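Local coordinates for Ro sixty-related protein, RSR (Deinococcus radiodurans, PDB 2NVO), which binds several small RNAs that accumulate during recovery from ultraviolet irradiation and contributes to the bacterium's resistance to that irradiation, at residues L369-S374 with R416-T421; G373-G378 with K432-S437; M409-Q414 with C443-L448. All coordinates share one frame; numbering follows the deposited sequence.

Interaction 1: residues L369-S374 with R416-T421. With CA (calcium ion), chain B.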
loop_
_atom_site.group_PDB
_atom_site.type_symbol
_atom_site.label_atom_id
_atom_site.label_comp_id
_atom_site.label_asym_id
_atom_site.label_seq_id
_atom_site.Cartn_x
_atom_site.Cartn_y
_atom_site.Cartn_z
ATOM N N LEU A 369 11.909 -4.128 20.926
ATOM C CA LEU A 369 10.636 -4.821 20.908
ATOM C C LEU A 369 9.993 -4.826 22.287
ATOM O O LEU A 369 10.621 -5.178 23.278
ATOM C CB LEU A 369 10.845 -6.276 20.479
ATOM C CG LEU A 369 10.893 -6.625 19.001
ATOM C CD1 LEU A 369 11.565 -5.526 18.185
ATOM C CD2 LEU A 369 11.509 -7.992 18.756
ATOM N N ASP A 370 8.734 -4.417 22.317
ATOM C CA ASP A 370 7.841 -4.696 23.429
ATOM C C ASP A 370 7.738 -6.224 23.518
ATOM O O ASP A 370 7.423 -6.899 22.529
ATOM C CB ASP A 370 6.474 -4.038 23.128
ATOM C CG ASP A 370 5.525 -4.039 24.336
ATOM O OD1 ASP A 370 5.492 -5.043 25.062
ATOM O OD2 ASP A 370 4.811 -3.034 24.536
ATOM N N VAL A 371 8.032 -6.786 24.684
ATOM C CA VAL A 371 8.023 -8.241 24.859
ATOM C C VAL A 371 6.977 -8.704 25.880
ATOM O O VAL A 371 7.019 -9.839 26.334
ATOM C CB VAL A 371 9.430 -8.779 25.303
ATOM C CG1 VAL A 371 10.468 -8.542 24.206
ATOM C CG2 VAL A 371 9.870 -8.138 26.615
ATOM N N SER A 372 6.060 -7.822 26.240
ATOM C CA SER A 372 5.049 -8.158 27.242
ATOM C C SER A 372 3.941 -9.015 26.639
ATOM O O SER A 372 3.823 -9.118 25.410
ATOM C CB SER A 372 4.462 -6.884 27.829
ATOM O OG SER A 372 3.828 -6.118 26.823
ATOM N N GLY A 373 3.121 -9.612 27.512
ATOM C CA GLY A 373 2.123 -10.581 27.094
ATOM C C GLY A 373 1.059 -10.106 26.119
ATOM O O GLY A 373 0.577 -10.891 25.284
ATOM N N SER A 374 0.677 -8.838 26.208
ATOM C CA SER A 374 -0.366 -8.341 25.320
ATOM C C SER A 374 0.091 -8.363 23.849
ATOM O O SER A 374 -0.736 -8.346 22.948
ATOM C CB SER A 374 -0.822 -6.942 25.721
ATOM O OG SER A 374 0.220 -5.996 25.523
ATOM N N ARG A 416 17.398 -5.207 27.457
ATOM C CA ARG A 416 18.452 -6.158 27.162
ATOM C C ARG A 416 18.299 -6.708 25.764
ATOM O O ARG A 416 17.247 -6.556 25.149
ATOM C CB ARG A 416 18.408 -7.310 28.163
ATOM C CG ARG A 416 17.158 -8.163 28.032
ATOM C CD ARG A 416 17.362 -9.531 28.638
ATOM N NE ARG A 416 16.099 -10.242 28.795
ATOM C CZ ARG A 416 15.571 -11.040 27.877
ATOM N NH1 ARG A 416 16.186 -11.235 26.715
ATOM N NH2 ARG A 416 14.417 -11.645 28.124
ATOM N N PRO A 417 19.356 -7.356 25.256
ATOM C CA PRO A 417 19.346 -7.987 23.940
ATOM C C PRO A 417 18.409 -9.171 23.954
ATOM O O PRO A 417 18.285 -9.837 24.991
ATOM C CB PRO A 417 20.788 -8.477 23.772
ATOM C CG PRO A 417 21.589 -7.677 24.727
ATOM C CD PRO A 417 20.686 -7.423 25.885
ATOM N N LEU A 418 17.748 -9.422 22.828
ATOM C CA LEU A 418 16.827 -10.548 22.734
ATOM C C LEU A 418 17.566 -11.751 22.167
ATOM O O LEU A 418 17.120 -12.887 22.291
ATOM C CB LEU A 418 15.613 -10.191 21.855
ATOM C CG LEU A 418 14.320 -9.700 22.518
ATOM C CD1 LEU A 418 14.514 -9.094 23.906
ATOM C CD2 LEU A 418 13.481 -8.778 21.609
ATOM N N GLY A 419 18.715 -11.500 21.553
ATOM C CA GLY A 419 19.515 -12.579 21.003
ATOM C C GLY A 419 18.894 -13.216 19.777
ATOM O O GLY A 419 19.174 -14.366 19.452
ATOM N N ILE A 420 18.034 -12.473 19.084
ATOM C CA ILE A 420 17.529 -12.936 17.805
ATOM C C ILE A 420 18.602 -12.766 16.741
ATOM O O ILE A 420 19.248 -11.730 16.663
ATOM C CB ILE A 420 16.271 -12.174 17.368
ATOM C CG1 ILE A 420 15.158 -12.385 18.397
ATOM C CG2 ILE A 420 15.814 -12.650 16.000
ATOM C CD1 ILE A 420 14.135 -11.280 18.413
ATOM N N THR A 421 18.781 -13.783 15.905
ATOM C CA THR A 421 19.775 -13.706 14.833
ATOM C C THR A 421 19.160 -14.100 13.505
ATOM O O THR A 421 18.020 -14.598 13.461
ATOM C CB THR A 421 20.985 -14.624 15.123
ATOM O OG1 THR A 421 20.654 -15.971 14.784
ATOM C CG2 THR A 421 21.364 -14.548 16.593
HETATM CA CA CA B . 1.683 -4.744 27.162
HETATM O O HOH W 1 2.349 -3.647 25.078
HETATM O O HOH W 2 3.287 -3.513 28.583
#
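Leu369 and Val371 both meet Leu418 purely through aliphatic branches; the flat groups lie apart from this meeting, at the borders of the contact. On the calcium side is the Asp370 carboxylate, whose OD1 is gripped twice by Ser372: by the backbone N at 3.1 Å in an Asx turn (N-H...O angle 164°) and by OG at 2.7 Å on the syn lone pair. Its other oxygen, OD2, accepts a hydrogen bond from water 1 at 2.6 Å, and Thr441 and Thr464 also bond it. Bonded at both oxygens, the carboxylate can hardly rotate. On the other side the Arg416 guanidinium uses an in-plane N-H of NH1 for Pro417 O, while NH2 pairs with Glu413.

The apolar contact centres on Leu418 CD2, which lies 3.6 Å from Leu369 CD2 and 4.0 Å from Val371 CG1. Leu369 CD2 also lies 4.2 Å from Ile420 CD1. Val371 holds CG1 anti to its carbonyl carbon (chi1 -65°), sending that methyl toward Leu418. Branched aliphatics suit this buried position, with no polar side-chain atom to satisfy.

Asp370, Ser372 and Ser374 form the Asp-x-Ser-x-Ser signature of a MIDAS-like site. Ser372 OG binds the calcium ion at 2.6 Å and Ser374 OG at 2.5 Å, with Glu467 and two waters, whereas Asp370 acts from the second shell through water 1. Leu369 closes strand 364-369, and helix 388-402 covers both it and Ile420. Helix 426-432 packs on Ile420 as well, and Leu418 rests on Thr408 of strand 405-411.

Interaction 2: residues G373-G378 with K432-S437. Unlike the reference sequence in segment 432-437: Val436 (reference Met). With CA (calcium ion), chain B.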
loop_
_atom_site.group_PDB
_atom_site.type_symbol
_atom_site.label_atom_id
_atom_site.label_comp_id
_atom_site.label_asym_id
_atom_site.label_seq_id
_atom_site.Cartn_x
_atom_site.Cartn_y
_atom_site.Cartn_z
ATOM N N GLY A 373 3.121 -9.612 27.512
ATOM C CA GLY A 373 2.123 -10.581 27.094
ATOM C C GLY A 373 1.059 -10.106 26.119
ATOM O O GLY A 373 0.577 -10.891 25.284
ATOM N N SER A 374 0.677 -8.838 26.208
ATOM C CA SER A 374 -0.366 -8.341 25.320
ATOM C C SER A 374 0.091 -8.363 23.849
ATOM O O SER A 374 -0.736 -8.346 22.948
ATOM C CB SER A 374 -0.822 -6.942 25.721
ATOM O OG SER A 374 0.220 -5.996 25.523
ATOM N N MET A 375 1.405 -8.441 23.623
ATOM C CA MET A 375 1.926 -8.528 22.247
ATOM C C MET A 375 1.414 -9.797 21.555
ATOM O O MET A 375 1.443 -9.893 20.341
ATOM C CB MET A 375 3.471 -8.474 22.232
ATOM C CG MET A 375 4.039 -7.099 22.629
ATOM S SD MET A 375 3.633 -5.750 21.513
ATOM C CE MET A 375 4.775 -6.067 20.129
ATOM N N THR A 376 0.971 -10.778 22.344
ATOM C CA THR A 376 0.404 -12.011 21.780
ATOM C C THR A 376 -1.101 -11.887 21.441
ATOM O O THR A 376 -1.721 -12.853 20.973
ATOM C CB THR A 376 0.645 -13.250 22.689
ATOM O OG1 THR A 376 -0.154 -13.146 23.878
ATOM C CG2 THR A 376 2.115 -13.362 23.056
ATOM N N CYS A 377 -1.669 -10.698 21.635
ATOM C CA CYS A 377 -3.089 -10.476 21.326
ATOM C C CYS A 377 -3.256 -9.532 20.152
ATOM O O CYS A 377 -2.528 -8.555 20.044
ATOM C CB CYS A 377 -3.843 -9.896 22.547
ATOM S SG CYS A 377 -5.600 -9.424 22.215
ATOM N N GLY A 378 -4.248 -9.784 19.299
ATOM C CA GLY A 378 -4.576 -8.827 18.259
ATOM C C GLY A 378 -4.292 -9.309 16.836
ATOM O O GLY A 378 -3.440 -10.172 16.602
ATOM N N LYS A 432 11.757 -15.514 21.607
ATOM C CA LYS A 432 12.771 -14.631 22.169
ATOM C C LYS A 432 12.213 -13.251 22.450
ATOM O O LYS A 432 12.760 -12.523 23.261
ATOM C CB LYS A 432 13.994 -14.530 21.241
ATOM C CG LYS A 432 14.834 -15.801 21.240
ATOM C CD LYS A 432 16.012 -15.719 20.246
ATOM C CE LYS A 432 16.826 -17.022 20.275
ATOM N NZ LYS A 432 17.718 -17.094 19.103
ATOM N N ALA A 433 11.109 -12.908 21.780
ATOM C CA ALA A 433 10.457 -11.617 21.938
ATOM C C ALA A 433 9.244 -11.693 22.877
ATOM O O ALA A 433 8.287 -10.947 22.725
ATOM C CB ALA A 433 10.019 -11.093 20.588
ATOM N N GLN A 434 9.298 -12.612 23.830
ATOM C CA GLN A 434 8.264 -12.727 24.859
ATOM C C GLN A 434 8.946 -12.971 26.195
ATOM O O GLN A 434 9.833 -13.813 26.320
ATOM C CB GLN A 434 7.256 -13.846 24.522
ATOM C CG GLN A 434 6.124 -13.357 23.593
ATOM C CD GLN A 434 5.305 -12.249 24.249
ATOM O OE1 GLN A 434 5.322 -11.074 23.829
ATOM N NE2 GLN A 434 4.614 -12.611 25.310
ATOM N N SER A 435 8.568 -12.186 27.185
ATOM C CA SER A 435 9.173 -12.306 28.486
ATOM C C SER A 435 8.095 -12.067 29.527
ATOM O O SER A 435 7.464 -11.013 29.543
ATOM C CB SER A 435 10.318 -11.300 28.626
ATOM O OG SER A 435 10.772 -11.239 29.962
ATOM N N VAL A 436 7.887 -13.057 30.387
ATOM C CA VAL A 436 6.939 -12.958 31.500
ATOM C C VAL A 436 7.145 -11.712 32.367
ATOM O O VAL A 436 6.181 -11.105 32.830
ATOM C CB VAL A 436 7.013 -14.204 32.411
ATOM C CG1 VAL A 436 5.991 -14.101 33.520
ATOM C CG2 VAL A 436 6.800 -15.466 31.600
ATOM N N SER A 437 8.396 -11.331 32.598
ATOM C CA SER A 437 8.661 -10.095 33.313
ATOM C C SER A 437 9.119 -9.045 32.321
ATOM O O SER A 437 10.010 -9.281 31.504
ATOM C CB SER A 437 9.687 -10.300 34.432
ATOM O OG SER A 437 10.983 -10.473 33.901
HETATM CA CA CA B . 1.683 -4.744 27.162
HETATM O O HOH W 2 3.287 -3.513 28.583
HETATM O O HOH W 1 2.349 -3.647 25.078
#
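Gln434 reaches across to Gly373, Met375 and Thr376 with the end of its side chain. From CB the chain places CG beside the backbone N (chi1 -85°) and then bends at chi2, -62°, so that the amide swings over the 373-376 turn. CG comes 4.0 Å from Thr376 CG2, and CD follows at 3.6 Å from the same methyl. Beyond CD the amide spreads between the CB of Met375, the Thr376 methyl and the CA of Gly373, lying beside the last of these.

The turn beneath is held from within. Gly373 O accepts both Thr376 N at 3.0 Å and Thr376 OG1 at 2.8 Å, and Cys377 N bonds Ser374 O, as suits a 3-10 segment. With its hydroxyl folded back onto Gly373, threonine offers Gln434 its methyl. Met375 bends its thioether away toward Asp370 and Asn389, while Ser374 points away from Gln434 and binds the calcium ion through OG at 2.5 Å.

Chemically, the meeting between the two segments is one of van der Waals contact, an amide against carbon: Gln434 covers one side of the metal-binding turn, while bonds inside the turn help to set its shape.

Interaction 3: residues M409-Q414 with C443-L448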
loop_
_atom_site.group_PDB
_atom_site.type_symbol
_atom_site.label_atom_id
_atom_site.label_comp_id
_atom_site.label_asym_id
_atom_site.label_seq_id
_atom_site.Cartn_x
_atom_site.Cartn_y
_atom_site.Cartn_z
ATOM N N MET A 409 16.744 -5.464 20.847
ATOM C CA MET A 409 16.673 -5.359 22.281
ATOM C C MET A 409 15.202 -5.522 22.671
ATOM O O MET A 409 14.316 -5.422 21.825
ATOM C CB MET A 409 17.159 -3.980 22.736
ATOM C CG MET A 409 18.554 -3.601 22.207
ATOM S SD MET A 409 19.804 -4.608 23.029
ATOM C CE MET A 409 19.765 -3.871 24.660
ATOM N N GLY A 410 14.959 -5.743 23.961
ATOM C CA GLY A 410 13.611 -5.907 24.472
ATOM C C GLY A 410 13.438 -5.176 25.786
ATOM O O GLY A 410 14.413 -5.001 26.543
ATOM N N PHE A 411 12.207 -4.729 26.038
ATOM C CA PHE A 411 11.873 -4.017 27.265
ATOM C C PHE A 411 11.481 -5.055 28.339
ATOM O O PHE A 411 10.332 -5.123 28.789
ATOM C CB PHE A 411 10.710 -3.046 27.029
ATOM C CG PHE A 411 10.987 -1.938 26.012
ATOM C CD1 PHE A 411 11.490 -0.699 26.417
ATOM C CD2 PHE A 411 10.692 -2.112 24.669
ATOM C CE1 PHE A 411 11.692 0.303 25.506
ATOM C CE2 PHE A 411 10.903 -1.099 23.749
ATOM C CZ PHE A 411 11.402 0.107 24.174
ATOM N N ALA A 412 12.445 -5.874 28.722
ATOM C CA ALA A 412 12.204 -7.016 29.599
ATOM C C ALA A 412 12.425 -6.686 31.076
ATOM O O ALA A 412 12.212 -5.546 31.495
ATOM C CB ALA A 412 13.049 -8.202 29.154
ATOM N N GLU A 413 12.804 -7.693 31.868
ATOM C CA GLU A 413 13.230 -7.484 33.259
ATOM C C GLU A 413 14.029 -6.187 33.313
ATOM O O GLU A 413 13.745 -5.265 34.082
ATOM C CB GLU A 413 14.127 -8.642 33.729
ATOM C CG GLU A 413 13.822 -9.995 33.095
ATOM C CD GLU A 413 14.564 -10.232 31.784
ATOM O OE1 GLU A 413 15.697 -9.717 31.636
ATOM O OE2 GLU A 413 14.017 -10.946 30.908
ATOM N N GLN A 414 15.031 -6.121 32.456
ATOM C CA GLN A 414 15.653 -4.858 32.140
ATOM C C GLN A 414 15.818 -4.778 30.635
ATOM O O GLN A 414 15.541 -5.744 29.921
ATOM C CB GLN A 414 16.999 -4.733 32.845
ATOM C CG GLN A 414 17.692 -6.040 33.078
ATOM C CD GLN A 414 18.348 -6.074 34.441
ATOM O OE1 GLN A 414 18.289 -5.096 35.193
ATOM N NE2 GLN A 414 18.969 -7.204 34.777
ATOM N N CYS A 443 9.959 4.638 24.807
ATOM C CA CYS A 443 10.599 4.824 23.512
ATOM C C CYS A 443 11.867 5.664 23.598
ATOM O O CYS A 443 12.586 5.771 22.621
ATOM C CB CYS A 443 9.641 5.471 22.512
ATOM S SG CYS A 443 8.054 4.559 22.239
ATOM N N ALA A 444 12.120 6.292 24.748
ATOM C CA ALA A 444 13.354 7.054 24.914
ATOM C C ALA A 444 14.502 6.122 25.267
ATOM O O ALA A 444 15.669 6.380 24.948
ATOM C CB ALA A 444 13.189 8.125 25.998
ATOM N N GLN A 445 14.163 5.025 25.913
ATOM C CA GLN A 445 15.147 4.169 26.547
ATOM C C GLN A 445 16.181 3.479 25.615
ATOM O O GLN A 445 17.361 3.350 25.980
ATOM C CB GLN A 445 14.427 3.163 27.443
ATOM C CG GLN A 445 15.354 2.242 28.200
ATOM C CD GLN A 445 14.619 1.405 29.224
ATOM O OE1 GLN A 445 13.417 1.149 29.097
ATOM N NE2 GLN A 445 15.337 0.975 30.253
ATOM N N PRO A 446 15.756 3.033 24.417
ATOM C CA PRO A 446 16.739 2.450 23.494
ATOM C C PRO A 446 17.791 3.486 23.108
ATOM O O PRO A 446 18.957 3.125 22.923
ATOM C CB PRO A 446 15.908 2.098 22.245
ATOM C CG PRO A 446 14.480 1.959 22.749
ATOM C CD PRO A 446 14.381 3.003 23.871
ATOM N N ILE A 447 17.366 4.738 22.981
ATOM C CA ILE A 447 18.258 5.814 22.571
ATOM C C ILE A 447 19.201 6.209 23.699
ATOM O O ILE A 447 20.386 6.461 23.472
ATOM C CB ILE A 447 17.470 7.031 22.098
ATOM C CG1 ILE A 447 16.476 6.618 21.014
ATOM C CG2 ILE A 447 18.415 8.129 21.575
ATOM C CD1 ILE A 447 15.378 7.607 20.816
ATOM N N LEU A 448 18.665 6.289 24.911
ATOM C CA LEU A 448 19.493 6.523 26.082
ATOM C C LEU A 448 20.503 5.375 26.230
ATOM O O LEU A 448 21.693 5.602 26.463
ATOM C CB LEU A 448 18.622 6.647 27.331
ATOM C CG LEU A 448 17.583 7.767 27.410
ATOM C CD1 LEU A 448 16.705 7.554 28.627
ATOM C CD2 LEU A 448 18.231 9.171 27.470
#
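Phe411 brings CD1, CE1 and CZ of its ring against two successive residues of helix 445-452, Gln445 and Pro446. Its CG stands anti to the carbonyl carbon, beside the backbone N (chi1 -62°), and chi2 of -92° sets the ring plane across the CA-CB-CG plane. This carries the ring to the helix although the backbones stay well apart, the CA atoms of Phe411 and Gln445 being 8.8 Å from each other.

Gln445 answers with an extended chain: CG is anti to the backbone N and the rest runs straight on. Its OE1 arrives at the ring edge, near the ring plane, 3.8 Å from CD1 of Phe411. The amide and ring planes are 55° apart, so this is no stack; the oxygen faces the slightly positive rim of C-H bonds, a weakly favourable approach. Pro446 approaches the ring obliquely, its CG 3.9 Å from Phe411 CZ and its CD 4.1 Å from Phe411 CE1. Proline suits the first turn of a helix, where its missing N-H costs no helical bond, and its compact ring fills the buried side while the more exposed glutamine takes the border.

Phe411 is also the centre of an inverse gamma turn, closed by a weak bond from Ala412 N to Gly410 O. Phe415 packs edge-to-face with its ring, and Thr441, probably a metal ligand, touches it. Pro446 further rests on Ala368 of strand 364-369, while Ile447 reaches the neighbouring helix 475-486.

All three contacts belong to the VWFA-like domain. Interactions 1 and 3 are buried, and lie on opposite faces of one sheet: the first, wholly aliphatic, beside helix 388-402, the third, which adds an amide oxygen at an aromatic edge, beneath helix 445-452. Backbone bonds between Leu369 and Met409 and between Arg416 and Gly410 join them through neighbouring strands. Interaction 2 is more open and uses an amide on small carbon groups instead of branched aliphatics. It shares Gly373, Ser374 and the calcium ion with interaction 1, and Ser435 N probably bonds Val371 O between them. Interactions 2 and 3 touch more loosely, where Ser435 and Ser437 meet Ala412 and Glu413.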